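Long-range contact in 4-oxalocrotonate tautomerase family enzyme (Burkholderia sp. RPE67, PDB 6VVM), which belongs to the tautomerase superfamily and assembles as a trimer of chains that each carry two tandem tautomerase-type units: residues A[60-65]-A[96-101]. Residues are numbered along the deposited sequence; the frame is centred on the assembly and turned at random.
Sequences ALPVII and LQSTRV
Ile64 and Arg100 meet where two parallel strands begin to pair, and Arg100 uses both sides of its backbone: its O accepts from Ile64 N at 2.8 Å, and its N donates to Pro62 O, two residues before Ile64, at 3.1 Å. Packing is tightest here. With Ile64 chi2 at an unusual 97°, CD1 comes up against the oxygen of that carbonyl, 3.3 Å from Arg100 O, and meets Val101 CG2 on the face covered by helix 74-92. On the other face, Val63 CG2 touches Arg100 CB at 3.9 Å; the arginine chain then bends away, and its NE donates to Ala60 O of the second subunit. The pair opens the right-handed beta-alpha-beta unit formed by strand 63-69, helix 74-92 and strand 100-106, the building block of the tautomerase fold, and an antiparallel strand of the second subunit extends the sheet beyond Arg100 and Val101. Pro62, after a cis peptide bond, places its CG 3.8 Å from Thr99 CG2, the two side chains crossing at a slant, while Thr99 OG1 turns back to Leu96 O. Beyond Pro62 the segments draw apart toward partly exposed Ser98, whose OG stands 4.0 Å from Leu61 O and bonds to Ser95 O.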
# COMPACT_ATOMS: atom_id res chain seq x y z
N ALA A 60 4.97 5.26 -16.22
CA ALA A 60 3.78 4.79 -15.51
C ALA A 60 3.46 5.65 -14.30
O ALA A 60 2.32 5.65 -13.83
CB ALA A 60 3.96 3.35 -15.06
N LEU A 61 4.46 6.36 -13.78
CA LEU A 61 4.39 7.13 -12.55
C LEU A 61 4.22 8.60 -12.89
O LEU A 61 4.51 9.03 -14.01
CB LEU A 61 5.67 6.89 -11.74
CG LEU A 61 5.88 5.38 -11.48
CD1 LEU A 61 7.00 5.11 -10.51
CD2 LEU A 61 4.60 4.72 -10.99
N PRO A 62 3.74 9.42 -11.94
CA PRO A 62 3.50 9.07 -10.53
C PRO A 62 2.10 8.56 -10.18
O PRO A 62 1.10 8.97 -10.76
CB PRO A 62 3.76 10.39 -9.80
CG PRO A 62 3.36 11.45 -10.79
CD PRO A 62 3.50 10.86 -12.20
N VAL A 63 2.05 7.66 -9.20
CA VAL A 63 0.81 7.17 -8.61
C VAL A 63 0.80 7.59 -7.15
O VAL A 63 1.75 7.31 -6.41
CB VAL A 63 0.68 5.64 -8.74
CG1 VAL A 63 -0.53 5.14 -7.95
CG2 VAL A 63 0.60 5.25 -10.22
N ILE A 64 -0.24 8.30 -6.74
CA ILE A 64 -0.36 8.78 -5.37
C ILE A 64 -1.50 8.04 -4.70
O ILE A 64 -2.64 8.07 -5.19
CB ILE A 64 -0.59 10.30 -5.30
CG1 ILE A 64 0.49 11.07 -6.07
CG2 ILE A 64 -0.60 10.74 -3.85
CD1 ILE A 64 0.10 11.47 -7.53
N ILE A 65 -1.21 7.37 -3.58
CA ILE A 65 -2.24 6.79 -2.74
C ILE A 65 -2.41 7.69 -1.53
O ILE A 65 -1.42 8.02 -0.84
CB ILE A 65 -1.87 5.36 -2.32
CG1 ILE A 65 -1.69 4.48 -3.56
CG2 ILE A 65 -2.91 4.79 -1.36
CD1 ILE A 65 -1.00 3.15 -3.27
N LEU A 96 0.52 16.47 -16.43
CA LEU A 96 -0.62 16.20 -15.57
C LEU A 96 -1.34 14.92 -15.99
O LEU A 96 -1.83 14.17 -15.14
CB LEU A 96 -1.59 17.38 -15.59
CG LEU A 96 -2.81 17.34 -14.66
CD1 LEU A 96 -2.44 17.36 -13.17
CD2 LEU A 96 -3.77 18.48 -14.98
N GLN A 97 -1.37 14.66 -17.30
CA GLN A 97 -2.09 13.51 -17.83
C GLN A 97 -1.52 12.18 -17.32
O GLN A 97 -2.25 11.19 -17.26
CB GLN A 97 -2.05 13.56 -19.37
CG GLN A 97 -2.98 14.61 -19.99
CD GLN A 97 -2.37 16.01 -20.09
OE1 GLN A 97 -1.35 16.32 -19.46
NE2 GLN A 97 -3.01 16.89 -20.88
N SER A 98 -0.25 12.16 -16.91
CA SER A 98 0.39 10.94 -16.43
C SER A 98 0.11 10.63 -14.96
O SER A 98 0.47 9.54 -14.51
CB SER A 98 1.91 11.05 -16.64
OG SER A 98 2.46 12.02 -15.75
N THR A 99 -0.52 11.54 -14.20
CA THR A 99 -0.68 11.34 -12.77
C THR A 99 -1.93 10.52 -12.44
O THR A 99 -2.97 10.66 -13.09
CB THR A 99 -0.74 12.68 -12.02
OG1 THR A 99 -1.89 13.41 -12.46
CG2 THR A 99 0.53 13.54 -12.27
N ARG A 100 -1.81 9.67 -11.43
CA ARG A 100 -2.89 8.85 -10.91
C ARG A 100 -3.03 9.10 -9.42
O ARG A 100 -2.02 9.17 -8.71
CB ARG A 100 -2.61 7.35 -11.12
CG ARG A 100 -2.48 6.90 -12.56
CD ARG A 100 -3.74 7.21 -13.31
NE ARG A 100 -3.94 6.37 -14.50
CZ ARG A 100 -3.19 6.44 -15.60
NH1 ARG A 100 -3.48 5.68 -16.64
NH2 ARG A 100 -2.16 7.27 -15.66
N VAL A 101 -4.27 9.21 -8.94
CA VAL A 101 -4.55 9.34 -7.51
C VAL A 101 -5.57 8.28 -7.11
O VAL A 101 -6.58 8.10 -7.79
CB VAL A 101 -5.07 10.74 -7.15
CG1 VAL A 101 -5.46 10.79 -5.65
CG2 VAL A 101 -4.03 11.80 -7.49
O HOH W 1 4.97 10.65 -15.75